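PDB 3TY1: thioredoxin-like protein, which is of unproven function but probably binds carbohydrate and may act on sugars as an aldose 1-epimerase. Local coordinates for residues G58-L63 and R73-G78; I53-G58 and L181-G186. One frame throughout, in Å; residues are numbered along the deposited sequence. Where two conformers were deposited one is given.

Contact 1 of 2, residues G58-L63 and R73-G78; sequences GLTITL and RIEGFG
Ile61 and Ile74 sit opposite each other as a non-hydrogen-bonded pair in an antiparallel beta hairpin. Their side chains run alongside each other in one direction. The end of Ile74 bends toward its partner, with chi2 near -68°. This brings Ile74 CD1 to 3.6 Å from Ile61 CG2, and the same methyl also meets Ile61 CG1. Leu59 extends this apolar face, and its CD1 lies 3.8 Å from Ile74 CG2. The other leucine methyl, CD2, meets the edge of the Phe77 ring near its plane, 3.9 Å from CE2. This is the tightly packed side of the contact.

Backbone bonds hold the two strands together. Thr60 N donates to Glu75 O over 2.7 Å, and Glu75 N returns a bond to Thr60 O. Thr62 N donates to Arg73 O at 3.0 Å, but the return bond from Arg73 N to Thr62 O is weak.

The face carrying Thr60, Thr62, Arg73 and Glu75 is partly exposed and wetter. Its side chains meet loosely across the strands, with Thr60 CG2 4.0 Å from Glu75 OE1. One water takes a bond from Thr60 OG1 and donates to both Gly58 O and Glu75 O. Another lies 2.9 Å from each of Thr60 O, Glu75 OE1 and Thr62 OG1, and probably shares its protons among more acceptors than it can serve at once. Past the last strand pair, a third water joins Gly58 O to Phe77 N, where the strands have parted.

Strands 60-64 and 70-76 are neighbours in a six-stranded antiparallel sheet, with 49-55 next to the first and 79-81 next to the second. The Leu59, Ile61 and Ile74 side chains pack on Phe190 of strand 189-198, in the large facing sheet. Phe77 stacks on His353.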
loop_
_atom_site.group_PDB
_atom_site.type_symbol
_atom_site.label_atom_id
_atom_site.label_comp_id
_atom_site.label_asym_id
_atom_site.label_seq_id
_atom_site.Cartn_x
_atom_site.Cartn_y
_atom_site.Cartn_z
ATOM N N GLY A 58 -37.031 8.305 6.825
ATOM C CA GLY A 58 -36.310 7.766 7.954
ATOM C C GLY A 58 -34.880 8.193 7.886
ATOM O O GLY A 58 -34.606 9.309 7.477
ATOM N N LEU A 59 -33.986 7.286 8.262
ATOM C CA LEU A 59 -32.566 7.552 8.234
ATOM C C LEU A 59 -31.958 7.054 6.928
ATOM O O LEU A 59 -32.239 5.925 6.487
ATOM C CB LEU A 59 -31.862 6.869 9.388
ATOM C CG LEU A 59 -32.200 7.275 10.828
ATOM C CD1 LEU A 59 -31.309 6.486 11.820
ATOM C CD2 LEU A 59 -32.017 8.801 10.962
ATOM N N THR A 60 -31.060 7.856 6.371
ATOM C CA THR A 60 -30.247 7.419 5.257
ATOM C C THR A 60 -28.880 7.115 5.861
ATOM O O THR A 60 -28.244 7.979 6.495
ATOM C CB THR A 60 -30.204 8.431 4.100
ATOM O OG1 THR A 60 -31.496 8.468 3.503
ATOM C CG2 THR A 60 -29.173 7.963 3.000
ATOM N N ILE A 61 -28.469 5.856 5.751
ATOM C CA ILE A 61 -27.292 5.380 6.452
ATOM C C ILE A 61 -26.261 4.891 5.463
ATOM O O ILE A 61 -26.551 3.959 4.664
ATOM C CB ILE A 61 -27.664 4.180 7.377
ATOM C CG1 ILE A 61 -28.729 4.604 8.415
ATOM C CG2 ILE A 61 -26.367 3.587 8.020
ATOM C CD1 ILE A 61 -29.313 3.396 9.270
ATOM N N THR A 62 -25.070 5.485 5.506
ATOM C CA THR A 62 -23.994 5.145 4.574
ATOM C C THR A 62 -22.872 4.553 5.320
ATOM O O THR A 62 -22.397 5.140 6.299
ATOM C CB THR A 62 -23.485 6.390 3.816
ATOM O OG1 THR A 62 -24.581 6.980 3.123
ATOM C CG2 THR A 62 -22.371 6.016 2.818
ATOM N N LEU A 63 -22.427 3.392 4.865
ATOM C CA LEU A 63 -21.244 2.757 5.463
ATOM C C LEU A 63 -20.286 2.343 4.364
ATOM O O LEU A 63 -20.666 2.343 3.213
ATOM C CB LEU A 63 -21.642 1.628 6.378
ATOM C CG LEU A 63 -22.402 0.411 5.964
ATOM C CD1 LEU A 63 -21.372 -0.551 5.313
ATOM C CD2 LEU A 63 -23.046 -0.260 7.150
ATOM N N ARG A 73 -21.935 8.361 7.438
ATOM C CA ARG A 73 -22.913 9.417 7.650
ATOM C C ARG A 73 -24.303 8.838 7.866
ATOM O O ARG A 73 -24.669 7.786 7.324
ATOM C CB ARG A 73 -22.910 10.403 6.466
ATOM C CG ARG A 73 -23.844 11.589 6.592
ATOM C CD ARG A 73 -23.745 12.475 5.300
ATOM N NE ARG A 73 -22.523 13.273 5.294
ATOM C CZ ARG A 73 -22.078 13.993 4.259
ATOM N NH1 ARG A 73 -22.728 14.011 3.099
ATOM N NH2 ARG A 73 -20.969 14.695 4.395
ATOM N N ILE A 74 -25.046 9.514 8.749
ATOM C CA ILE A 74 -26.439 9.178 9.066
ATOM C C ILE A 74 -27.220 10.471 8.879
ATOM O O ILE A 74 -26.850 11.460 9.479
ATOM C CB ILE A 74 -26.614 8.714 10.489
ATOM C CG1 ILE A 74 -25.582 7.643 10.923
ATOM C CG2 ILE A 74 -28.075 8.244 10.707
ATOM C CD1 ILE A 74 -25.759 6.331 10.224
ATOM N N GLU A 75 -28.246 10.486 8.015
ATOM C CA GLU A 75 -29.007 11.692 7.700
ATOM C C GLU A 75 -30.495 11.396 7.785
ATOM O O GLU A 75 -30.965 10.386 7.263
ATOM C CB GLU A 75 -28.750 12.228 6.260
ATOM C CG GLU A 75 -27.282 12.422 5.832
ATOM C CD GLU A 75 -27.018 12.377 4.268
ATOM O OE1 GLU A 75 -27.006 11.270 3.603
ATOM O OE2 GLU A 75 -26.747 13.470 3.713
ATOM N N GLY A 76 -31.245 12.323 8.374
ATOM C CA GLY A 76 -32.687 12.217 8.420
ATOM C C GLY A 76 -33.296 13.195 9.397
ATOM O O GLY A 76 -32.589 13.820 10.204
ATOM N N PHE A 77 -34.606 13.337 9.303
ATOM C CA PHE A 77 -35.380 14.169 10.210
ATOM C C PHE A 77 -34.849 15.608 10.352
ATOM O O PHE A 77 -34.921 16.182 11.435
ATOM C CB PHE A 77 -35.470 13.465 11.569
ATOM C CG PHE A 77 -36.054 12.070 11.485
ATOM C CD1 PHE A 77 -37.440 11.884 11.478
ATOM C CD2 PHE A 77 -35.222 10.944 11.371
ATOM C CE1 PHE A 77 -37.994 10.595 11.417
ATOM C CE2 PHE A 77 -35.766 9.648 11.280
ATOM C CZ PHE A 77 -37.168 9.478 11.306
ATOM N N GLY A 78 -34.296 16.160 9.280
ATOM C CA GLY A 78 -33.768 17.527 9.281
ATOM C C GLY A 78 -32.419 17.687 9.969
ATOM O O GLY A 78 -32.016 18.792 10.290
HETATM O O HOH W 1 -36.102 11.586 7.514
HETATM O O HOH W 2 -33.096 10.227 5.179
HETATM O O HOH W 3 -26.086 8.815 4.765
#

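Contact 2 of 2, residues I53-G58 and L181-G186; sequences IHSKDG and LRYVPG. With SO4 (sulfate ion), chain I.
The phenol oxygen of Tyr183 reaches across to Gly58, with OH 3.4 Å from Gly58 CA. Two hydrogen bonds grip this oxygen. Leu59 N donates to it, and it donates to Ser187 O. Gly58 has no side chain, which leaves room for so close an approach. Tyr183 CG is anti to the backbone N (chi1 177°), and this extends the ring across the gap toward 53-58. In one of its two conformers, Ser55 OG lies at the ring edge, 3.6 Å from Tyr183 CE2, and is hydrogen-bonded to Leu59 O.

Deeper in, the contact is apolar. Ile53 CD1 is 4.2 Å from both Leu181 CD2 and Tyr183 CB. Strands 49-55 and 173-183 belong to different sheets. Their segment axes run 10.9 Å apart at 17°, as in the beta supersandwich of the galactose mutarotase-like family. At the outer end two glycines meet, Gly58 CA 4.1 Å from Gly186 CA. One water there donates to Asp57 O at 2.6 Å and to Gly186 O at 2.8 Å. The Asp57 carboxylate is bonded to His31.

Arg182 points away from 53-58. Its NE is salt-bridged to Glu180. Its NH1 and NH2 bond weakly to a sulfate also bound by Arg160, which may help offset their charge.

The sheets thus meet through apolar packing, while backbone atoms and water serve the polar rim without a direct bond between the segments.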
loop_
_atom_site.group_PDB
_atom_site.type_symbol
_atom_site.label_atom_id
_atom_site.label_comp_id
_atom_site.label_asym_id
_atom_site.label_seq_id
_atom_site.Cartn_x
_atom_site.Cartn_y
_atom_site.Cartn_z
ATOM N N ILE A 53 -28.287 2.506 3.001
ATOM C CA ILE A 53 -29.720 2.332 3.142
ATOM C C ILE A 53 -30.355 3.714 2.905
ATOM O O ILE A 53 -30.124 4.634 3.686
ATOM C CB ILE A 53 -30.134 1.879 4.541
ATOM C CG1 ILE A 53 -29.508 0.508 4.857
ATOM C CG2 ILE A 53 -31.720 1.894 4.616
ATOM C CD1 ILE A 53 -29.652 0.065 6.371
ATOM N N HIS A 54 -31.114 3.859 1.820
ATOM C CA HIS A 54 -31.799 5.120 1.526
ATOM C C HIS A 54 -33.237 4.998 2.009
ATOM O O HIS A 54 -33.944 4.088 1.601
ATOM C CB HIS A 54 -31.864 5.405 0.032
ATOM C CG HIS A 54 -30.535 5.580 -0.639
ATOM N ND1 HIS A 54 -29.913 6.813 -0.757
ATOM C CD2 HIS A 54 -29.728 4.686 -1.280
ATOM C CE1 HIS A 54 -28.781 6.668 -1.432
ATOM N NE2 HIS A 54 -28.643 5.391 -1.764
ATOM N N SER A 55 -33.680 5.915 2.850
ATOM C CA SER A 55 -35.051 5.931 3.339
ATOM C C SER A 55 -35.815 7.122 2.768
ATOM O O SER A 55 -35.239 8.213 2.599
ATOM C CB SER A 55 -35.025 6.027 4.841
ATOM O OG SER A 55 -34.589 4.808 5.406
ATOM N N LYS A 56 -37.103 6.941 2.499
ATOM C CA LYS A 56 -37.902 8.086 2.091
ATOM C C LYS A 56 -38.138 9.004 3.316
ATOM O O LYS A 56 -37.818 10.188 3.239
ATOM C CB LYS A 56 -39.226 7.672 1.434
ATOM C CG LYS A 56 -39.979 8.868 0.796
ATOM C CD LYS A 56 -41.051 8.438 -0.220
ATOM C CE LYS A 56 -42.136 7.572 0.420
ATOM N NZ LYS A 56 -43.240 7.226 -0.515
ATOM N N ASP A 57 -38.580 8.421 4.449
ATOM C CA ASP A 57 -39.032 9.118 5.642
ATOM C C ASP A 57 -38.310 8.628 6.914
ATOM O O ASP A 57 -38.930 8.488 7.947
ATOM C CB ASP A 57 -40.555 8.842 5.776
ATOM C CG ASP A 57 -40.889 7.336 5.691
ATOM O OD1 ASP A 57 -39.959 6.517 5.808
ATOM O OD2 ASP A 57 -42.053 6.956 5.482
ATOM N N GLY A 58 -37.031 8.305 6.825
ATOM C CA GLY A 58 -36.310 7.766 7.954
ATOM C C GLY A 58 -34.880 8.193 7.886
ATOM O O GLY A 58 -34.606 9.309 7.477
ATOM N N LEU A 181 -25.127 -3.961 11.686
ATOM C CA LEU A 181 -26.005 -2.808 11.871
ATOM C C LEU A 181 -27.443 -3.238 11.575
ATOM O O LEU A 181 -27.688 -3.951 10.596
ATOM C CB LEU A 181 -25.531 -1.647 11.028
ATOM C CG LEU A 181 -26.383 -0.378 11.018
ATOM C CD1 LEU A 181 -25.488 0.856 10.757
ATOM C CD2 LEU A 181 -27.523 -0.494 9.981
ATOM N N ARG A 182 -28.376 -2.825 12.435
ATOM C CA ARG A 182 -29.794 -3.153 12.287
ATOM C C ARG A 182 -30.591 -1.859 12.230
ATOM O O ARG A 182 -30.377 -0.937 13.031
ATOM C CB ARG A 182 -30.279 -3.985 13.449
ATOM C CG ARG A 182 -29.472 -5.207 13.696
ATOM C CD ARG A 182 -30.177 -6.102 14.738
ATOM N NE ARG A 182 -29.305 -7.209 15.110
ATOM C CZ ARG A 182 -29.575 -8.105 16.047
ATOM N NH1 ARG A 182 -30.701 -8.033 16.750
ATOM N NH2 ARG A 182 -28.692 -9.063 16.295
ATOM N N TYR A 183 -31.496 -1.774 11.268
ATOM C CA TYR A 183 -32.302 -0.572 11.095
ATOM C C TYR A 183 -33.712 -0.940 10.669
ATOM O O TYR A 183 -33.879 -1.692 9.722
ATOM C CB TYR A 183 -31.642 0.359 10.056
ATOM C CG TYR A 183 -32.504 1.575 9.810
ATOM C CD1 TYR A 183 -32.726 2.497 10.835
ATOM C CD2 TYR A 183 -33.083 1.813 8.589
ATOM C CE1 TYR A 183 -33.555 3.604 10.662
ATOM C CE2 TYR A 183 -33.928 2.923 8.404
ATOM C CZ TYR A 183 -34.163 3.813 9.452
ATOM O OH TYR A 183 -35.004 4.904 9.237
ATOM N N VAL A 184 -34.717 -0.423 11.389
ATOM C CA VAL A 184 -36.105 -0.587 11.030
ATOM C C VAL A 184 -36.500 0.637 10.165
ATOM O O VAL A 184 -36.411 1.788 10.601
ATOM C CB VAL A 184 -37.038 -0.704 12.251
ATOM C CG1 VAL A 184 -38.506 -0.791 11.788
ATOM C CG2 VAL A 184 -36.674 -1.896 13.086
ATOM N N PRO A 185 -36.939 0.389 8.921
ATOM C CA PRO A 185 -37.328 1.495 8.054
ATOM C C PRO A 185 -38.280 2.474 8.699
ATOM O O PRO A 185 -39.213 2.066 9.360
ATOM C CB PRO A 185 -37.992 0.771 6.881
ATOM C CG PRO A 185 -37.152 -0.396 6.705
ATOM C CD PRO A 185 -36.874 -0.870 8.153
ATOM N N GLY A 186 -38.005 3.766 8.564
ATOM C CA GLY A 186 -38.834 4.806 9.215
ATOM C C GLY A 186 -38.432 5.209 10.637
ATOM O O GLY A 186 -38.890 6.234 11.146
HETATM S S SO4 I . -32.239 -11.631 17.157
HETATM O O1 SO4 I . -33.001 -10.414 17.440
HETATM O O2 SO4 I . -32.520 -12.605 18.203
HETATM O O3 SO4 I . -32.678 -12.197 15.893
HETATM O O4 SO4 I . -30.805 -11.393 17.214
HETATM O O HOH W 4 -40.608 8.067 9.842
#

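The two contacts share Gly58, and their centres are about 8 Å apart. Contact 1 lies within one sheet; contact 2 joins that sheet to the ten-stranded one. Strands 49-55 and 60-64 follow each other in the chain and pair side by side, with Ile53 N 2.8 Å from Ile61 O, a probable hydrogen bond. The tyrosine hydroxyl of contact 2 reaches the start of the hairpin of contact 1. Ile61 also packs on Leu181 and Tyr183, so the apolar sides of both contacts merge between the sheets. No active site is established here. The sulfate, probably from the crystallisation liquor, is held by Arg182 on the side turned away from 53-58 and is no guide to a substrate site.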